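PDB 2F2B: aquaporin aqpM from Methanothermobacter marburgensis str. Marburg, which forms a tetrameric membrane channel that lets water cross in either direction along osmotic gradients and also passes some glycerol. Local coordinates for residues P139-Y143 and W144-L148; T188-G191 and N192-G195. One frame throughout, in Å; residues are numbered along the deposited sequence.

Interaction 1: residues P139-Y143 and W144-L148; sequences PGISY and WQAML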
ATOM      1  N   PRO A 139       5.373 -16.923  20.634  1.00 17.83           N
ATOM      2  CA  PRO A 139       5.496 -17.074  22.090  1.00 19.10           C
ATOM      3  C   PRO A 139       4.211 -16.825  22.874  1.00 19.67           C
ATOM      4  O   PRO A 139       3.573 -15.781  22.733  1.00 20.35           O
ATOM      5  CB  PRO A 139       6.602 -16.083  22.446  1.00 18.95           C
ATOM      6  CG  PRO A 139       7.481 -16.133  21.227  1.00 18.44           C
ATOM      7  CD  PRO A 139       6.459 -16.075  20.108  1.00 17.52           C
ATOM      8  N   GLY A 140       3.835 -17.796  23.702  1.00 19.96           N
ATOM      9  CA  GLY A 140       2.631 -17.659  24.505  1.00 19.62           C
ATOM     10  C   GLY A 140       1.355 -18.101  23.812  1.00 19.86           C
ATOM     11  O   GLY A 140       0.302 -18.187  24.442  1.00 20.12           O
ATOM     12  N   ILE A 141       1.438 -18.386  22.516  1.00 17.72           N
ATOM     13  CA  ILE A 141       0.265 -18.814  21.761  1.00 17.38           C
ATOM     14  C   ILE A 141       0.170 -20.339  21.743  1.00 16.71           C
ATOM     15  O   ILE A 141       1.101 -21.023  21.322  1.00 16.77           O
ATOM     16  CB  ILE A 141       0.325 -18.284  20.304  1.00 15.84           C
ATOM     17  CG1 ILE A 141       0.423 -16.751  20.309  1.00 16.34           C
ATOM     18  CG2 ILE A 141      -0.889 -18.763  19.521  1.00 16.04           C
ATOM     19  CD1 ILE A 141      -0.742 -16.035  20.992  1.00 15.98           C
ATOM     20  N   SER A 142      -0.963 -20.869  22.197  1.00 17.58           N
ATOM     21  CA  SER A 142      -1.157 -22.317  22.244  1.00 19.05           C
ATOM     22  C   SER A 142      -1.578 -22.907  20.904  1.00 19.93           C
ATOM     23  O   SER A 142      -1.932 -22.186  19.969  1.00 19.10           O
ATOM     24  CB  SER A 142      -2.210 -22.683  23.290  1.00 19.95           C
ATOM     25  OG  SER A 142      -3.508 -22.358  22.827  1.00 20.17           O
ATOM     26  N   TYR A 143      -1.536 -24.233  20.828  1.00 19.16           N
ATOM     27  CA  TYR A 143      -1.910 -24.961  19.627  1.00 19.77           C
ATOM     28  C   TYR A 143      -3.314 -24.593  19.156  1.00 19.55           C
ATOM     29  O   TYR A 143      -3.530 -24.344  17.969  1.00 18.80           O
ATOM     30  CB  TYR A 143      -1.817 -26.471  19.897  1.00 20.16           C
ATOM     31  CG  TYR A 143      -2.339 -27.361  18.788  1.00 20.17           C
ATOM     32  CD1 TYR A 143      -3.709 -27.561  18.609  1.00 20.90           C
ATOM     33  CD2 TYR A 143      -1.462 -28.003  17.916  1.00 19.85           C
ATOM     34  CE1 TYR A 143      -4.192 -28.378  17.587  1.00 21.17           C
ATOM     35  CE2 TYR A 143      -1.933 -28.819  16.893  1.00 21.15           C
ATOM     36  CZ  TYR A 143      -3.296 -29.001  16.733  1.00 20.87           C
ATOM     37  OH  TYR A 143      -3.760 -29.800  15.716  1.00 23.48           O
ATOM     38  N   TRP A 144      -4.266 -24.552  20.083  1.00 17.92           N
ATOM     39  CA  TRP A 144      -5.642 -24.231  19.722  1.00 18.96           C
ATOM     40  C   TRP A 144      -5.856 -22.765  19.369  1.00 17.14           C
ATOM     41  O   TRP A 144      -6.721 -22.447  18.556  1.00 16.33           O
ATOM     42  CB  TRP A 144      -6.601 -24.669  20.833  1.00 22.76           C
ATOM     43  CG  TRP A 144      -6.693 -26.163  20.929  1.00 26.96           C
ATOM     44  CD1 TRP A 144      -6.203 -26.955  21.927  1.00 30.12           C
ATOM     45  CD2 TRP A 144      -7.250 -27.050  19.950  1.00 29.26           C
ATOM     46  NE1 TRP A 144      -6.415 -28.282  21.628  1.00 31.37           N
ATOM     47  CE2 TRP A 144      -7.057 -28.368  20.420  1.00 31.10           C
ATOM     48  CE3 TRP A 144      -7.891 -26.858  18.717  1.00 29.86           C
ATOM     49  CZ2 TRP A 144      -7.482 -29.492  19.702  1.00 31.73           C
ATOM     50  CZ3 TRP A 144      -8.315 -27.976  18.002  1.00 31.23           C
ATOM     51  CH2 TRP A 144      -8.107 -29.278  18.499  1.00 32.10           C
ATOM     52  N   GLN A 145      -5.075 -21.872  19.972  1.00 15.24           N
ATOM     53  CA  GLN A 145      -5.201 -20.453  19.651  1.00 15.42           C
ATOM     54  C   GLN A 145      -4.733 -20.222  18.216  1.00 15.10           C
ATOM     55  O   GLN A 145      -5.348 -19.462  17.469  1.00 16.25           O
ATOM     56  CB  GLN A 145      -4.358 -19.607  20.602  1.00 15.78           C
ATOM     57  CG  GLN A 145      -4.967 -19.432  21.972  1.00 18.35           C
ATOM     58  CD  GLN A 145      -4.035 -18.705  22.911  1.00 20.78           C
ATOM     59  OE1 GLN A 145      -3.014 -19.247  23.329  1.00 21.51           O
ATOM     60  NE2 GLN A 145      -4.371 -17.462  23.235  1.00 22.99           N
ATOM     61  N   ALA A 146      -3.642 -20.879  17.839  1.00 15.12           N
ATOM     62  CA  ALA A 146      -3.101 -20.755  16.486  1.00 14.53           C
ATOM     63  C   ALA A 146      -4.088 -21.360  15.497  1.00 15.31           C
ATOM     64  O   ALA A 146      -4.283 -20.848  14.392  1.00 13.69           O
ATOM     65  CB  ALA A 146      -1.749 -21.469  16.394  1.00 14.59           C
ATOM     66  N   MET A 147      -4.713 -22.460  15.902  1.00 14.93           N
ATOM     67  CA  MET A 147      -5.698 -23.131  15.068  1.00 16.54           C
ATOM     68  C   MET A 147      -6.868 -22.187  14.796  1.00 15.35           C
ATOM     69  O   MET A 147      -7.307 -22.041  13.658  1.00 13.51           O
ATOM     70  CB  MET A 147      -6.209 -24.389  15.779  1.00 19.92           C
ATOM     71  CG  MET A 147      -7.299 -25.131  15.028  1.00 24.48           C
ATOM     72  SD  MET A 147      -6.658 -26.007  13.600  1.00 29.82           S
ATOM     73  CE  MET A 147      -6.071 -27.516  14.387  1.00 26.67           C
ATOM     74  N   LEU A 148      -7.373 -21.550  15.850  1.00 13.91           N
ATOM     75  CA  LEU A 148      -8.492 -20.625  15.704  1.00 14.28           C
ATOM     76  C   LEU A 148      -8.118 -19.472  14.775  1.00 14.32           C
ATOM     77  O   LEU A 148      -8.926 -19.042  13.957  1.00 14.31           O
ATOM     78  CB  LEU A 148      -8.922 -20.083  17.076  1.00 14.66           C
ATOM     79  CG  LEU A 148     -10.109 -19.109  17.102  1.00 15.68           C
ATOM     80  CD1 LEU A 148     -11.337 -19.755  16.479  1.00 16.51           C
ATOM     81  CD2 LEU A 148     -10.395 -18.697  18.544  1.00 18.32           C
TER
HETATM   82  O   HOH W   1      -1.866 -16.532  24.763  1.00 25.92           O
HETATM   83  O   HOH W   2      -1.766 -19.879  25.682  1.00 41.71           O
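The ring of Y143 presents its edge to the indole of W144 in a T-shaped stack, the planes at 77° and the Y143 ring centroid 5.1 Å from that of the six-membered ring. CD1 of Y143 stands over one face of the indole, 3.8 Å from CD2 of W144. Farther along the tyrosine, the CE methyl of M147 comes in obliquely, 3.5 Å from Y143 OH. With CG of both Y143 (chi1 173°) and M147 anti to the backbone N, the two side chains run alongside each other; the Y143 hydroxyl continues to a hydrogen bond with S223. The backbone here opens helix 143-166 with a capping box. S142 is the N-cap: its OG accepts from Q145 N at 3.3 Å, while S142 N donates to Q145 OE1 at 2.8 Å in an almost straight bond of 172°. The first helical turn is then closed by A146 N to S142 O (3.0 Å) and by M147 N to Y143 O. The Q145 amide also reaches back to the carbonyl O of G140 through two waters, water 1 accepting from NE2 and water 2 lying 2.7 Å from Q145 OE1. NE2 is further bonded to the carbonyl of Q120 of a neighbouring subunit, so the cap lies at the tetramer interface. CG2 of I141 packs 3.7 Å from CB of Q145, the two side chains crossing at about a right angle.

Interaction 2: residues T188-G191 and N192-G195; sequences TTLG and NISG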
ATOM      1  N   THR A 188      -0.986  -9.086   8.327  1.00  8.66           N
ATOM      2  CA  THR A 188      -0.657  -7.960   9.189  1.00  9.13           C
ATOM      3  C   THR A 188      -1.224  -8.179  10.594  1.00  9.82           C
ATOM      4  O   THR A 188      -0.558  -7.903  11.593  1.00 11.15           O
ATOM      5  CB  THR A 188      -1.203  -6.639   8.593  1.00  9.16           C
ATOM      6  OG1 THR A 188      -0.648  -6.450   7.287  1.00  9.02           O
ATOM      7  CG2 THR A 188      -0.822  -5.448   9.468  1.00 10.37           C
ATOM      8  N   THR A 189      -2.443  -8.703  10.666  1.00  9.41           N
ATOM      9  CA  THR A 189      -3.094  -8.946  11.952  1.00 10.63           C
ATOM     10  C   THR A 189      -2.659 -10.235  12.655  1.00 10.24           C
ATOM     11  O   THR A 189      -2.299 -10.222  13.833  1.00 11.34           O
ATOM     12  CB  THR A 189      -4.632  -9.016  11.792  1.00 11.72           C
ATOM     13  OG1 THR A 189      -5.114  -7.800  11.200  1.00 12.84           O
ATOM     14  CG2 THR A 189      -5.308  -9.204  13.157  1.00 11.84           C
ATOM     15  N   LEU A 190      -2.693 -11.339  11.916  1.00  9.09           N
ATOM     16  CA  LEU A 190      -2.386 -12.666  12.458  1.00  9.96           C
ATOM     17  C   LEU A 190      -0.946 -13.173  12.368  1.00 10.87           C
ATOM     18  O   LEU A 190      -0.628 -14.227  12.923  1.00 10.71           O
ATOM     19  CB  LEU A 190      -3.320 -13.687  11.792  1.00 11.06           C
ATOM     20  CG  LEU A 190      -4.628 -14.138  12.464  1.00 17.39           C
ATOM     21  CD1 LEU A 190      -5.102 -13.146  13.502  1.00 15.68           C
ATOM     22  CD2 LEU A 190      -5.679 -14.381  11.395  1.00 12.85           C
ATOM     23  N   GLY A 191      -0.081 -12.437  11.682  1.00  9.30           N
ATOM     24  CA  GLY A 191       1.297 -12.875  11.543  1.00 10.71           C
ATOM     25  C   GLY A 191       1.985 -13.192  12.860  1.00 11.35           C
ATOM     26  O   GLY A 191       2.614 -14.243  13.000  1.00 11.48           O
ATOM     27  N   ASN A 192       1.853 -12.295  13.831  1.00 11.72           N
ATOM     28  CA  ASN A 192       2.502 -12.480  15.126  1.00 12.40           C
ATOM     29  C   ASN A 192       1.745 -13.405  16.077  1.00 13.91           C
ATOM     30  O   ASN A 192       2.072 -13.491  17.264  1.00 13.57           O
ATOM     31  CB  ASN A 192       2.729 -11.126  15.801  1.00 10.66           C
ATOM     32  CG  ASN A 192       4.073 -11.048  16.509  1.00 12.72           C
ATOM     33  OD1 ASN A 192       5.048 -10.550  15.955  1.00 13.25           O
ATOM     34  ND2 ASN A 192       4.130 -11.559  17.735  1.00 12.38           N
ATOM     35  N   ILE A 193       0.733 -14.094  15.561  1.00 12.47           N
ATOM     36  CA  ILE A 193      -0.023 -15.034  16.379  1.00 13.99           C
ATOM     37  C   ILE A 193       0.271 -16.461  15.916  1.00 14.34           C
ATOM     38  O   ILE A 193       0.820 -17.263  16.674  1.00 13.51           O
ATOM     39  CB  ILE A 193      -1.547 -14.755  16.312  1.00 15.35           C
ATOM     40  CG1 ILE A 193      -1.840 -13.383  16.935  1.00 17.94           C
ATOM     41  CG2 ILE A 193      -2.317 -15.832  17.068  1.00 16.10           C
ATOM     42  CD1 ILE A 193      -3.301 -12.982  16.904  1.00 21.19           C
ATOM     43  N   SER A 194      -0.056 -16.766  14.662  1.00 13.03           N
ATOM     44  CA  SER A 194       0.164 -18.107  14.115  1.00 12.67           C
ATOM     45  C   SER A 194       1.108 -18.118  12.918  1.00 13.12           C
ATOM     46  O   SER A 194       1.437 -19.181  12.392  1.00 13.76           O
ATOM     47  CB  SER A 194      -1.164 -18.699  13.660  1.00 13.54           C
ATOM     48  OG  SER A 194      -1.662 -17.957  12.556  1.00 15.22           O
ATOM     49  N   GLY A 195       1.529 -16.939  12.479  1.00 12.82           N
ATOM     50  CA  GLY A 195       2.386 -16.858  11.310  1.00 12.29           C
ATOM     51  C   GLY A 195       1.502 -16.580  10.105  1.00 11.65           C
ATOM     52  O   GLY A 195       1.989 -16.266   9.021  1.00 12.39           O
TER
HETATM   53  O   HOH W   3       0.759  -9.591  13.374  1.00 15.10           O
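T188 and T189 meet the following turn through their backbone carbonyls and a water. Water 3 donates to T188 O at 2.8 Å, more weakly to T189 O, and accepts from N192 N at 3.0 Å, standing in for the missing bond from that amide to the turn before. T189 OG1 bonds to F21 O of a neighbouring subunit. L190 follows as the main acceptor. Its carbonyl O takes S194 N at 3.1 Å, nearly in line with C=O, and I193 N at 3.0 Å from above the carbonyl plane, an i to i+3 bond of 3-10 type beside the alpha-helical one. Its side chain puts CD1 3.9 Å from CD1 of I193, the two side chains crossing obliquely. This is the kinked, weakly bonded end of helix 175-194, which leads into the pore-forming loop carrying the second NPA motif of the aquaporin fold. G191 O receives a weak bond from G195 N, at 3.0 Å and 121°, and the same amide makes another weak one to L190 O. G195 has positive phi (96°) and ends the helical path. The end of the N192 side chain leads away from 188-191, OD1 accepting from W55 NE1 and ND2 donating to the carbonyl of F42. S194 OG, placed between its backbone N and carbonyl carbon (chi1 66°), is hydrogen-bonded to E150 and S196 N.

The two interactions sit at neighbouring ends of consecutive helices: interaction 1 starts helix 143-166, interaction 2 finishes helix 175-194. Their centres are 11 Å apart and they touch directly, CG2 of I141 lying 3.6 Å from I193 O, and A146 O 3.9 Å from CB of S194. Interaction 1 is partly buried and adds side-chain bonds, bridging waters and an aromatic pair to its backbone bonds. Interaction 2 is buried and rests mainly on backbone bonds, some weak, with a single water at its kink and its polar side chains engaged elsewhere in the chain or, for T189, in the neighbouring subunit. Both reach the same second subunit, where C121 packs against both Q145 and I193.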